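Local coordinates for type 4 fimbrial biogenesis protein PilY1 (Pseudomonas aeruginosa, PDB 3HX6), which primes type IV pilus assembly, takes part in adhesion to host cells and, through calcium binding, appears to regulate pilus retraction, here as its C-terminal, beta-propeller-containing part, at residues Ala143-Gly148 with Pro198-Leu203; Arg410-Ala415 with Phe496-Gln501; Val308-Gln313 with Asp373-Gly378; Phe110-Val115 with Gly165-Asp170. The protein carries 3 engineered substitutions. All blocks are in the same frame, centred on the assembly; numbering follows the deposited sequence.

Overall arrangement
From the N terminus, F110-V115 opens contact 4, which closes at G165-D170, after A143-G148 has already opened contact 1; contact 1 closes at P198-L203, so the two loops cross. Both reach the sheet of strands 141-147 to 178-184, contact 4 packing it against the sheet that ends in strand 108-110 and contact 1 against the sheet that begins with strand 199-202. Their centres lie about 18 Å apart. Contact 3 follows in series, joining the sheet of strands 251-257 to 307-317 with the loop after strand 367-373. Contact 2 closes last, on the opposite side of the chain's centre from contacts 1 and 4, tying strand 408-415 to the loop between strands 477-483 and 510-511.

Contact 1 of 4, residues Ala143-Gly148 with Pro198-Leu203; sequences ADAFFG and PTVARL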
loop_
_atom_site.group_PDB
_atom_site.type_symbol
_atom_site.label_atom_id
_atom_site.label_comp_id
_atom_site.label_asym_id
_atom_site.label_seq_id
_atom_site.Cartn_x
_atom_site.Cartn_y
_atom_site.Cartn_z
ATOM N N ALA A 143 -10.253 -16.043 6.739
ATOM C CA ALA A 143 -8.824 -16.287 6.668
ATOM C C ALA A 143 -8.527 -17.370 5.656
ATOM O O ALA A 143 -9.418 -18.119 5.252
ATOM C CB ALA A 143 -8.294 -16.702 8.045
ATOM N N ASP A 144 -7.273 -17.432 5.224
ATOM C CA ASP A 144 -6.857 -18.468 4.296
ATOM C C ASP A 144 -6.358 -19.612 5.164
ATOM O O ASP A 144 -5.689 -19.389 6.171
ATOM C CB ASP A 144 -5.737 -17.970 3.381
ATOM C CG ASP A 144 -6.244 -17.025 2.306
ATOM O OD1 ASP A 144 -7.472 -16.963 2.108
ATOM O OD2 ASP A 144 -5.418 -16.357 1.654
ATOM N N ALA A 145 -6.714 -20.834 4.794
ATOM C CA ALA A 145 -6.293 -21.998 5.553
ATOM C C ALA A 145 -6.037 -23.150 4.597
ATOM O O ALA A 145 -6.545 -23.167 3.481
ATOM C CB ALA A 145 -7.368 -22.382 6.574
ATOM N N PHE A 146 -5.253 -24.116 5.045
ATOM C CA PHE A 146 -4.930 -25.261 4.216
ATOM C C PHE A 146 -5.507 -26.534 4.814
ATOM O O PHE A 146 -5.290 -26.829 5.988
ATOM C CB PHE A 146 -3.408 -25.371 4.087
ATOM C CG PHE A 146 -2.945 -26.402 3.100
ATOM C CD1 PHE A 146 -2.624 -27.689 3.515
ATOM C CD2 PHE A 146 -2.783 -26.071 1.756
ATOM C CE1 PHE A 146 -2.140 -28.634 2.608
ATOM C CE2 PHE A 146 -2.301 -27.006 0.837
ATOM C CZ PHE A 146 -1.978 -28.290 1.266
ATOM N N PHE A 147 -6.265 -27.269 4.004
ATOM C CA PHE A 147 -6.851 -28.535 4.423
ATOM C C PHE A 147 -7.421 -29.237 3.189
ATOM O O PHE A 147 -7.662 -28.604 2.157
ATOM C CB PHE A 147 -7.922 -28.308 5.498
ATOM C CG PHE A 147 -9.076 -27.462 5.052
ATOM C CD1 PHE A 147 -10.175 -28.038 4.419
ATOM C CD2 PHE A 147 -9.080 -26.087 5.287
ATOM C CE1 PHE A 147 -11.267 -27.260 4.026
ATOM C CE2 PHE A 147 -10.169 -25.299 4.897
ATOM C CZ PHE A 147 -11.265 -25.890 4.266
ATOM N N GLY A 148 -7.612 -30.546 3.278
ATOM C CA GLY A 148 -8.113 -31.268 2.124
ATOM C C GLY A 148 -7.085 -31.166 1.011
ATOM O O GLY A 148 -7.413 -31.266 -0.169
ATOM N N PRO A 198 -12.373 -15.829 16.872
ATOM C CA PRO A 198 -11.431 -16.929 16.689
ATOM C C PRO A 198 -10.253 -16.554 15.807
ATOM O O PRO A 198 -10.304 -15.575 15.053
ATOM C CB PRO A 198 -12.297 -18.012 16.055
ATOM C CG PRO A 198 -13.227 -17.211 15.198
ATOM C CD PRO A 198 -13.608 -16.050 16.098
ATOM N N THR A 199 -9.184 -17.330 15.925
ATOM C CA THR A 199 -8.003 -17.144 15.098
ATOM C C THR A 199 -7.901 -18.433 14.296
ATOM O O THR A 199 -8.186 -19.517 14.807
ATOM C CB THR A 199 -6.709 -16.967 15.935
ATOM O OG1 THR A 199 -6.667 -15.644 16.488
ATOM C CG2 THR A 199 -5.470 -17.172 15.059
ATOM N N VAL A 200 -7.529 -18.307 13.032
ATOM C CA VAL A 200 -7.368 -19.465 12.172
ATOM C C VAL A 200 -5.872 -19.596 11.982
ATOM O O VAL A 200 -5.225 -18.673 11.495
ATOM C CB VAL A 200 -8.044 -19.254 10.818
ATOM C CG1 VAL A 200 -7.762 -20.448 9.910
ATOM C CG2 VAL A 200 -9.545 -19.078 11.022
ATOM N N ALA A 201 -5.313 -20.734 12.368
ATOM C CA ALA A 201 -3.871 -20.880 12.250
ATOM C C ALA A 201 -3.389 -22.303 12.095
ATOM O O ALA A 201 -4.123 -23.261 12.324
ATOM C CB ALA A 201 -3.197 -20.238 13.462
ATOM N N ARG A 202 -2.134 -22.417 11.692
ATOM C CA ARG A 202 -1.495 -23.706 11.516
ATOM C C ARG A 202 -0.874 -24.068 12.854
ATOM O O ARG A 202 -0.179 -23.251 13.461
ATOM C CB ARG A 202 -0.405 -23.611 10.448
ATOM C CG ARG A 202 0.383 -24.895 10.255
ATOM C CD ARG A 202 -0.503 -26.035 9.804
ATOM N NE ARG A 202 0.222 -26.940 8.918
ATOM C CZ ARG A 202 1.264 -27.678 9.281
ATOM N NH1 ARG A 202 1.718 -27.633 10.528
ATOM N NH2 ARG A 202 1.864 -28.451 8.387
ATOM N N LEU A 203 -1.127 -25.286 13.318
ATOM C CA LEU A 203 -0.584 -25.717 14.596
ATOM C C LEU A 203 0.420 -26.847 14.440
ATOM O O LEU A 203 0.552 -27.454 13.362
ATOM C CB LEU A 203 -1.714 -26.152 15.542
ATOM C CG LEU A 203 -2.839 -25.133 15.765
ATOM C CD1 LEU A 203 -3.842 -25.681 16.777
ATOM C CD2 LEU A 203 -2.260 -23.825 16.252
#
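V200 reaches from strand 199-202 onto two alanines of a strand in the adjoining blade, A143 and A145, and its three side-chain carbons share the work. The branch point comes first: CB of V200 lies 3.8 Å from the methyl CB of A143. From there the side chain forks. With CG1 anti to the backbone N (chi1 176°), that methyl is carried along the partner strand to A145, whose CB it meets at 3.9 Å. The other methyl, CG2, sits beside the backbone N and returns to A143, 4.0 Å from its CB. A143 therefore receives the branch point and CG2 of the valine, whereas A145 receives the methyl CG1.

The two strands belong to consecutive four-stranded antiparallel sheets of the beta-propeller. Strand 141-147 is the first of one blade and strand 199-202 the first of the next, and their short segments run in roughly the same direction, 37° apart, with axes 7.3 Å from each other at closest approach. The contact is thus sheet face against sheet face, made by small apolar groups buried between blades. I156 of strand 150-158 also touches V200, and W208 of strand 208-213 packs on A145. D144 points its CB away from this interface, and its carboxylate is held by the backbone N of Q59 and the hydroxyls of Y74 and T153.

Contact 2 of 4, residues Arg410-Ala415 with Phe496-Gln501; sequences RTIRIA and FDLARQ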
loop_
_atom_site.group_PDB
_atom_site.type_symbol
_atom_site.label_atom_id
_atom_site.label_comp_id
_atom_site.label_asym_id
_atom_site.label_seq_id
_atom_site.Cartn_x
_atom_site.Cartn_y
_atom_site.Cartn_z
ATOM N N ARG A 410 -10.216 18.423 16.826
ATOM C CA ARG A 410 -10.411 17.100 17.421
ATOM C C ARG A 410 -10.353 17.198 18.939
ATOM O O ARG A 410 -9.809 18.158 19.486
ATOM C CB ARG A 410 -9.306 16.129 16.986
ATOM C CG ARG A 410 -9.199 15.846 15.501
ATOM C CD ARG A 410 -8.071 14.865 15.234
ATOM N NE ARG A 410 -7.808 14.694 13.808
ATOM C CZ ARG A 410 -8.551 13.959 12.989
ATOM N NH1 ARG A 410 -9.611 13.307 13.452
ATOM N NH2 ARG A 410 -8.241 13.888 11.701
ATOM N N THR A 411 -10.925 16.209 19.617
ATOM C CA THR A 411 -10.852 16.168 21.069
ATOM C C THR A 411 -9.796 15.086 21.286
ATOM O O THR A 411 -9.921 13.967 20.784
ATOM C CB THR A 411 -12.191 15.762 21.728
ATOM O OG1 THR A 411 -12.501 14.407 21.398
ATOM C CG2 THR A 411 -13.313 16.662 21.242
ATOM N N ILE A 412 -8.746 15.432 22.015
ATOM C CA ILE A 412 -7.656 14.505 22.243
ATOM C C ILE A 412 -7.370 14.263 23.709
ATOM O O ILE A 412 -7.917 14.925 24.595
ATOM C CB ILE A 412 -6.369 15.020 21.560
ATOM C CG1 ILE A 412 -5.996 16.409 22.087
ATOM C CG2 ILE A 412 -6.592 15.141 20.057
ATOM C CD1 ILE A 412 -5.370 16.430 23.459
ATOM N N ARG A 413 -6.506 13.291 23.955
ATOM C CA ARG A 413 -6.093 12.972 25.302
ATOM C C ARG A 413 -4.587 12.808 25.289
ATOM O O ARG A 413 -4.009 12.369 24.292
ATOM C CB ARG A 413 -6.771 11.693 25.790
ATOM C CG ARG A 413 -8.212 11.906 26.207
ATOM C CD ARG A 413 -8.879 10.625 26.694
ATOM N NE ARG A 413 -10.259 10.878 27.099
ATOM C CZ ARG A 413 -11.123 9.928 27.437
ATOM N NH1 ARG A 413 -10.749 8.655 27.414
ATOM N NH2 ARG A 413 -12.356 10.251 27.804
ATOM N N ILE A 414 -3.952 13.208 26.383
ATOM C CA ILE A 414 -2.509 13.086 26.514
ATOM C C ILE A 414 -2.233 12.131 27.657
ATOM O O ILE A 414 -2.860 12.210 28.714
ATOM C CB ILE A 414 -1.836 14.452 26.813
ATOM C CG1 ILE A 414 -1.917 15.349 25.575
ATOM C CG2 ILE A 414 -0.377 14.255 27.216
ATOM C CD1 ILE A 414 -2.960 16.427 25.707
ATOM N N ALA A 415 -1.302 11.216 27.431
ATOM C CA ALA A 415 -0.942 10.232 28.434
ATOM C C ALA A 415 0.402 10.592 29.041
ATOM O O ALA A 415 1.184 11.328 28.442
ATOM C CB ALA A 415 -0.867 8.845 27.794
ATOM N N PHE A 496 -0.085 9.728 15.327
ATOM C CA PHE A 496 -1.162 10.013 14.394
ATOM C C PHE A 496 -1.026 11.289 13.583
ATOM O O PHE A 496 -0.558 12.311 14.079
ATOM C CB PHE A 496 -2.497 10.099 15.143
ATOM C CG PHE A 496 -2.837 8.876 15.940
ATOM C CD1 PHE A 496 -3.222 7.704 15.308
ATOM C CD2 PHE A 496 -2.787 8.905 17.330
ATOM C CE1 PHE A 496 -3.556 6.573 16.044
ATOM C CE2 PHE A 496 -3.118 7.779 18.081
ATOM C CZ PHE A 496 -3.505 6.609 17.432
ATOM N N ASP A 497 -1.438 11.222 12.326
ATOM C CA ASP A 497 -1.458 12.420 11.509
ATOM C C ASP A 497 -2.856 12.953 11.778
ATOM O O ASP A 497 -3.808 12.596 11.092
ATOM C CB ASP A 497 -1.309 12.117 10.018
ATOM C CG ASP A 497 -1.677 13.313 9.153
ATOM O OD1 ASP A 497 -1.382 14.455 9.573
ATOM O OD2 ASP A 497 -2.255 13.121 8.062
ATOM N N LEU A 498 -2.982 13.788 12.800
ATOM C CA LEU A 498 -4.274 14.354 13.169
ATOM C C LEU A 498 -4.634 15.568 12.329
ATOM O O LEU A 498 -5.780 16.014 12.329
ATOM C CB LEU A 498 -4.253 14.761 14.642
ATOM C CG LEU A 498 -3.943 13.650 15.645
ATOM C CD1 LEU A 498 -3.811 14.245 17.039
ATOM C CD2 LEU A 498 -5.057 12.608 15.605
ATOM N N ALA A 499 -3.647 16.094 11.613
ATOM C CA ALA A 499 -3.832 17.287 10.800
ATOM C C ALA A 499 -4.222 17.038 9.347
ATOM O O ALA A 499 -4.229 17.969 8.544
ATOM C CB ALA A 499 -2.565 18.122 10.854
ATOM N N ARG A 500 -4.555 15.797 9.008
ATOM C CA ARG A 500 -4.925 15.459 7.636
ATOM C C ARG A 500 -3.849 15.923 6.652
ATOM O O ARG A 500 -4.161 16.465 5.590
ATOM C CB ARG A 500 -6.263 16.112 7.261
ATOM C CG ARG A 500 -7.466 15.564 8.004
ATOM C CD ARG A 500 -8.749 16.186 7.494
ATOM N NE ARG A 500 -9.914 15.658 8.192
ATOM C CZ ARG A 500 -11.161 16.074 7.997
ATOM N NH1 ARG A 500 -11.418 17.034 7.116
ATOM N NH2 ARG A 500 -12.153 15.528 8.688
ATOM N N GLN A 501 -2.588 15.708 7.007
ATOM C CA GLN A 501 -1.470 16.109 6.162
ATOM C C GLN A 501 -1.059 15.044 5.150
ATOM O O GLN A 501 -0.456 15.354 4.123
ATOM C CB GLN A 501 -0.256 16.456 7.027
ATOM C CG GLN A 501 -0.440 17.684 7.885
ATOM C CD GLN A 501 -0.733 18.911 7.056
ATOM O OE1 GLN A 501 0.107 19.357 6.276
ATOM N NE2 GLN A 501 -1.933 19.458 7.207
HETATM O O HOH W 1 -6.026 13.674 10.210
#
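R410 lays its extended side chain obliquely across L498 and turns the edge of its guanidinium to that residue's carbonyl oxygen. The aliphatic part does the apolar work: CD of R410 lies 3.8 Å from CD2 of L498 and a little farther from its CB. Beyond CD, a chi4 of -77° turns the guanidinium about the CD-NE bond, and with it the N-H of NE, toward the carbonyl. NE of R410 then donates to O of L498 at 2.8 Å with an N-H...O angle of 166°. The oxygen lies 3° out of the guanidinium plane and accepts on a lone pair in its carbonyl plane. NH2 of R410 adds a second, weak bond to O of L498 at 3.3 Å, so one oxygen is gripped by two nitrogens of the same group.

This joins strand 408-415, within the large mixed sheet, to the irregular loop between strands 477-483 and 510-511. D497 there is the centre of an inverse gamma turn. Water 1 bridges the pieces: it donates to O of D497 at 2.6 Å and accepts weakly from NH2 of R410 and the backbone N of R500. Two residues on from R410, CG2 of I412 rests 4.2 Å from CD1 of L498. R500 brings its CG to 4.1 Å from NH2 of R410, and the two like charges come near each other, NH2 of R410 lying 4.3 Å from NE of R500. Both arginines turn to E547, R410 by a salt bridge and R500 by a long, weak ion pair.

Contact 3 of 4, residues Val308-Gln313 with Asp373-Gly378; sequences VSFGGQ and DQQTKG
F310 presents the far end of its ring to the carboxylate of D373, a buried group held by several bonds. Both carboxylate oxygens approach the same atom: OD1 and OD2 of D373 each lie 3.8 Å from CZ of F310. The first torsion of D373 sets CG opposite its backbone N (chi1 -178°), which carries the carboxylate out to that atom. OD2 is at the ring's edge, near its plane, and the carboxylate plane stands 71° from that of the ring. OD1 accepts from the backbone N of Q375 at 3.1 Å, forming an Asx turn, with the donor above the carboxylate plane; OD2 is bound by the hydroxyl of Y269 and salt-bridged to R279. CB of S309 packs over the centre of one face of the F310 ring.

Q375, partly exposed, forms the solvent side. The end of its extended side chain passes obliquely beside CD2 and CE2 of F310 without a bond, the amide lying almost parallel to the ring, planes 1° apart.

F310 belongs to a tight turn interrupting strand 307-317, the last strand of a propeller blade, whereas D373 ends strand 367-373 of the adjoining mixed sheet. The side chain of D373 is about 10 Å from that of D266, one of the calcium ligands.

OD2 faces the slightly positive C-H rim of the ring, probably a mildly favourable meeting, while the salt bridge to R279 would partly offset the carboxylate's charge and Y269 adds a hydrogen bond.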
loop_
_atom_site.group_PDB
_atom_site.type_symbol
_atom_site.label_atom_id
_atom_site.label_comp_id
_atom_site.label_asym_id
_atom_site.label_seq_id
_atom_site.Cartn_x
_atom_site.Cartn_y
_atom_site.Cartn_z
ATOM N N VAL A 308 -2.093 -25.832 29.252
ATOM C CA VAL A 308 -2.153 -24.481 29.769
ATOM C C VAL A 308 -0.725 -24.268 30.255
ATOM O O VAL A 308 -0.139 -25.165 30.863
ATOM C CB VAL A 308 -3.109 -24.353 30.971
ATOM C CG1 VAL A 308 -3.190 -22.897 31.399
ATOM C CG2 VAL A 308 -4.485 -24.889 30.612
ATOM N N SER A 309 -0.164 -23.097 29.976
ATOM C CA SER A 309 1.205 -22.790 30.361
ATOM C C SER A 309 1.361 -22.552 31.858
ATOM O O SER A 309 0.385 -22.494 32.598
ATOM C CB SER A 309 1.689 -21.537 29.616
ATOM O OG SER A 309 1.522 -21.656 28.210
ATOM N N PHE A 310 2.610 -22.427 32.294
ATOM C CA PHE A 310 2.902 -22.118 33.684
ATOM C C PHE A 310 2.244 -23.062 34.686
ATOM O O PHE A 310 1.874 -22.644 35.783
ATOM C CB PHE A 310 2.451 -20.682 33.957
ATOM C CG PHE A 310 2.855 -19.707 32.876
ATOM C CD1 PHE A 310 1.978 -18.720 32.446
ATOM C CD2 PHE A 310 4.117 -19.778 32.293
ATOM C CE1 PHE A 310 2.355 -17.822 31.449
ATOM C CE2 PHE A 310 4.502 -18.881 31.295
ATOM C CZ PHE A 310 3.623 -17.906 30.873
ATOM N N GLY A 311 2.088 -24.323 34.301
ATOM C CA GLY A 311 1.484 -25.300 35.190
ATOM C C GLY A 311 0.028 -25.050 35.523
ATOM O O GLY A 311 -0.507 -25.641 36.462
ATOM N N GLY A 312 -0.633 -24.187 34.760
ATOM C CA GLY A 312 -2.031 -23.909 35.047
ATOM C C GLY A 312 -2.223 -22.560 35.715
ATOM O O GLY A 312 -3.342 -22.166 36.028
ATOM N N GLN A 313 -1.120 -21.858 35.951
ATOM C CA GLN A 313 -1.171 -20.538 36.561
ATOM C C GLN A 313 -1.312 -19.516 35.438
ATOM O O GLN A 313 -0.677 -19.646 34.392
ATOM C CB GLN A 313 0.124 -20.245 37.320
ATOM C CG GLN A 313 0.116 -18.915 38.077
ATOM C CD GLN A 313 1.504 -18.506 38.544
ATOM O OE1 GLN A 313 2.430 -19.326 38.579
ATOM N NE2 GLN A 313 1.655 -17.236 38.912
ATOM N N ASP A 373 6.267 -11.425 29.691
ATOM C CA ASP A 373 6.314 -12.884 29.713
ATOM C C ASP A 373 7.776 -13.142 29.345
ATOM O O ASP A 373 8.165 -12.945 28.201
ATOM C CB ASP A 373 5.405 -13.492 28.641
ATOM C CG ASP A 373 5.407 -15.010 28.674
ATOM O OD1 ASP A 373 6.262 -15.587 29.386
ATOM O OD2 ASP A 373 4.563 -15.628 27.987
ATOM N N GLN A 374 8.586 -13.566 30.313
ATOM C CA GLN A 374 10.008 -13.795 30.058
ATOM C C GLN A 374 10.366 -15.207 29.619
ATOM O O GLN A 374 11.537 -15.507 29.385
ATOM C CB GLN A 374 10.820 -13.469 31.309
ATOM C CG GLN A 374 10.435 -12.182 31.995
ATOM C CD GLN A 374 11.413 -11.824 33.092
ATOM O OE1 GLN A 374 11.054 -11.187 34.076
ATOM N NE2 GLN A 374 12.663 -12.227 32.920
ATOM N N GLN A 375 9.365 -16.068 29.501
ATOM C CA GLN A 375 9.605 -17.463 29.131
ATOM C C GLN A 375 8.931 -17.802 27.811
ATOM O O GLN A 375 8.043 -18.644 27.765
ATOM C CB GLN A 375 9.060 -18.372 30.232
ATOM C CG GLN A 375 9.590 -18.030 31.613
ATOM C CD GLN A 375 8.954 -18.876 32.698
ATOM O OE1 GLN A 375 7.811 -18.644 33.101
ATOM N NE2 GLN A 375 9.684 -19.876 33.164
ATOM N N THR A 376 9.374 -17.155 26.738
ATOM C CA THR A 376 8.776 -17.349 25.422
ATOM C C THR A 376 9.701 -18.021 24.412
ATOM O O THR A 376 9.494 -17.910 23.208
ATOM C CB THR A 376 8.337 -15.994 24.841
ATOM O OG1 THR A 376 9.489 -15.155 24.691
ATOM C CG2 THR A 376 7.339 -15.305 25.777
ATOM N N LYS A 377 10.714 -18.722 24.901
ATOM C CA LYS A 377 11.651 -19.393 24.012
ATOM C C LYS A 377 11.528 -20.908 24.121
ATOM O O LYS A 377 12.500 -21.642 23.930
ATOM C CB LYS A 377 13.080 -18.952 24.332
ATOM C CG LYS A 377 13.936 -18.700 23.100
ATOM C CD LYS A 377 15.019 -17.668 23.391
ATOM C CE LYS A 377 16.009 -18.156 24.440
ATOM N NZ LYS A 377 16.896 -19.229 23.909
ATOM N N GLY A 378 10.323 -21.370 24.429
ATOM C CA GLY A 378 10.089 -22.799 24.531
ATOM C C GLY A 378 10.525 -23.455 25.829
ATOM O O GLY A 378 10.534 -24.680 25.920
#

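Contact 4 of 4, residues Phe110-Val115 with Gly165-Asp170; sequences FIPSAV and GLFALD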
loop_
_atom_site.group_PDB
_atom_site.type_symbol
_atom_site.label_atom_id
_atom_site.label_comp_id
_atom_site.label_asym_id
_atom_site.label_seq_id
_atom_site.Cartn_x
_atom_site.Cartn_y
_atom_site.Cartn_z
ATOM N N PHE A 110 -26.518 -16.734 5.076
ATOM C CA PHE A 110 -26.425 -18.009 5.765
ATOM C C PHE A 110 -27.342 -18.020 6.979
ATOM O O PHE A 110 -27.507 -17.006 7.657
ATOM C CB PHE A 110 -24.979 -18.293 6.189
ATOM C CG PHE A 110 -24.809 -19.604 6.893
ATOM C CD1 PHE A 110 -24.640 -19.652 8.271
ATOM C CD2 PHE A 110 -24.866 -20.797 6.182
ATOM C CE1 PHE A 110 -24.530 -20.872 8.934
ATOM C CE2 PHE A 110 -24.759 -22.019 6.833
ATOM C CZ PHE A 110 -24.591 -22.058 8.212
ATOM N N ILE A 111 -27.947 -19.171 7.245
ATOM C CA ILE A 111 -28.847 -19.300 8.377
ATOM C C ILE A 111 -28.553 -20.569 9.160
ATOM O O ILE A 111 -28.840 -21.674 8.706
ATOM C CB ILE A 111 -30.324 -19.307 7.919
ATOM C CG1 ILE A 111 -30.669 -17.950 7.294
ATOM C CG2 ILE A 111 -31.242 -19.606 9.103
ATOM C CD1 ILE A 111 -32.051 -17.882 6.686
ATOM N N PRO A 112 -27.954 -20.417 10.350
ATOM C CA PRO A 112 -27.601 -21.530 11.233
ATOM C C PRO A 112 -28.776 -22.466 11.503
ATOM O O PRO A 112 -29.926 -22.033 11.576
ATOM C CB PRO A 112 -27.129 -20.820 12.497
ATOM C CG PRO A 112 -26.491 -19.585 11.952
ATOM C CD PRO A 112 -27.491 -19.136 10.916
ATOM N N SER A 113 -28.476 -23.751 11.648
ATOM C CA SER A 113 -29.500 -24.745 11.920
ATOM C C SER A 113 -30.309 -24.313 13.135
ATOM O O SER A 113 -31.517 -24.540 13.201
ATOM C CB SER A 113 -28.856 -26.108 12.191
ATOM O OG SER A 113 -28.044 -26.513 11.100
ATOM N N ALA A 114 -29.634 -23.683 14.092
ATOM C CA ALA A 114 -30.286 -23.218 15.308
ATOM C C ALA A 114 -31.222 -22.051 15.015
ATOM O O ALA A 114 -32.277 -21.922 15.637
ATOM C CB ALA A 114 -29.237 -22.806 16.335
ATOM N N VAL A 115 -30.836 -21.205 14.067
ATOM C CA VAL A 115 -31.649 -20.053 13.696
ATOM C C VAL A 115 -32.778 -20.478 12.768
ATOM O O VAL A 115 -33.903 -19.990 12.877
ATOM C CB VAL A 115 -30.808 -18.979 12.974
ATOM C CG1 VAL A 115 -31.698 -17.825 12.541
ATOM C CG2 VAL A 115 -29.702 -18.483 13.888
ATOM N N GLY A 165 -23.102 -21.580 19.619
ATOM C CA GLY A 165 -22.681 -22.332 18.459
ATOM C C GLY A 165 -21.665 -21.616 17.605
ATOM O O GLY A 165 -21.564 -20.385 17.605
ATOM N N LEU A 166 -20.919 -22.416 16.858
ATOM C CA LEU A 166 -19.877 -21.936 15.971
ATOM C C LEU A 166 -20.095 -22.587 14.617
ATOM O O LEU A 166 -20.637 -23.684 14.538
ATOM C CB LEU A 166 -18.514 -22.378 16.515
ATOM C CG LEU A 166 -17.488 -21.384 17.055
ATOM C CD1 LEU A 166 -18.185 -20.218 17.690
ATOM C CD2 LEU A 166 -16.567 -22.096 18.054
ATOM N N PHE A 167 -19.695 -21.905 13.553
ATOM C CA PHE A 167 -19.791 -22.485 12.229
ATOM C C PHE A 167 -18.682 -21.932 11.346
ATOM O O PHE A 167 -18.138 -20.854 11.604
ATOM C CB PHE A 167 -21.173 -22.256 11.589
ATOM C CG PHE A 167 -21.515 -20.817 11.343
ATOM C CD1 PHE A 167 -22.280 -20.100 12.261
ATOM C CD2 PHE A 167 -21.096 -20.181 10.175
ATOM C CE1 PHE A 167 -22.627 -18.766 12.017
ATOM C CE2 PHE A 167 -21.435 -18.854 9.922
ATOM C CZ PHE A 167 -22.203 -18.144 10.844
ATOM N N ALA A 168 -18.332 -22.701 10.322
ATOM C CA ALA A 168 -17.290 -22.307 9.394
ATOM C C ALA A 168 -17.809 -22.519 7.984
ATOM O O ALA A 168 -18.460 -23.520 7.700
ATOM C CB ALA A 168 -16.032 -23.148 9.628
ATOM N N LEU A 169 -17.543 -21.561 7.107
ATOM C CA LEU A 169 -17.973 -21.683 5.726
ATOM C C LEU A 169 -16.734 -21.611 4.849
ATOM O O LEU A 169 -15.749 -20.960 5.211
ATOM C CB LEU A 169 -18.924 -20.538 5.347
ATOM C CG LEU A 169 -20.158 -20.315 6.231
ATOM C CD1 LEU A 169 -20.915 -19.076 5.753
ATOM C CD2 LEU A 169 -21.048 -21.539 6.194
ATOM N N ASP A 170 -16.773 -22.308 3.717
ATOM C CA ASP A 170 -15.672 -22.266 2.766
ATOM C C ASP A 170 -16.118 -21.154 1.836
ATOM O O ASP A 170 -17.069 -21.319 1.074
ATOM C CB ASP A 170 -15.552 -23.572 1.979
ATOM C CG ASP A 170 -14.368 -23.565 1.026
ATOM O OD1 ASP A 170 -14.125 -22.519 0.383
ATOM O OD2 ASP A 170 -13.684 -24.602 0.914
#
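F110 lays its ring over that of F167, with CE1 of F110 above the centre of the F167 ring. The ring centroids are 4.7 Å apart and the planes meet at 39°, the two side chains passing each other as they run opposite ways. The closest pairs run along the CD1-CE1 bond of F110, CD1 of F110 being 3.7 Å from CE2 of F167. Part of the F110 ring is also overlain by L169, whose CD2 makes a CH-pi contact 4.0 Å from the centroid, 18° off the ring normal and nearer the ring's margin than its middle. CD1 of the same leucine reaches back toward CG of F110, at 4.1 Å, so the isopropyl fork follows the ring toward its root.

F167 and L169 lie two residues apart on strand 165-170 and both direct CB toward the partner segment. That strand is the third of a four-stranded antiparallel propeller blade, while F110 ends strand 108-110, outermost in the preceding sheet; the aromatic pair and L169 therefore form a contact between neighbouring blades. L97 of strand 97-99 touches F110, F167 and L169, and L179 of strand 178-184 packs on F110 and L169.

The chain then turns into helix 113-118. P112, at its N-cap position, brings CG to 4.0 Å from CE1 of F167, approaching the ring obliquely. A chi1 of 63° holds the F167 ring between its own backbone N and carbonyl carbon, from where it meets both F110 and P112.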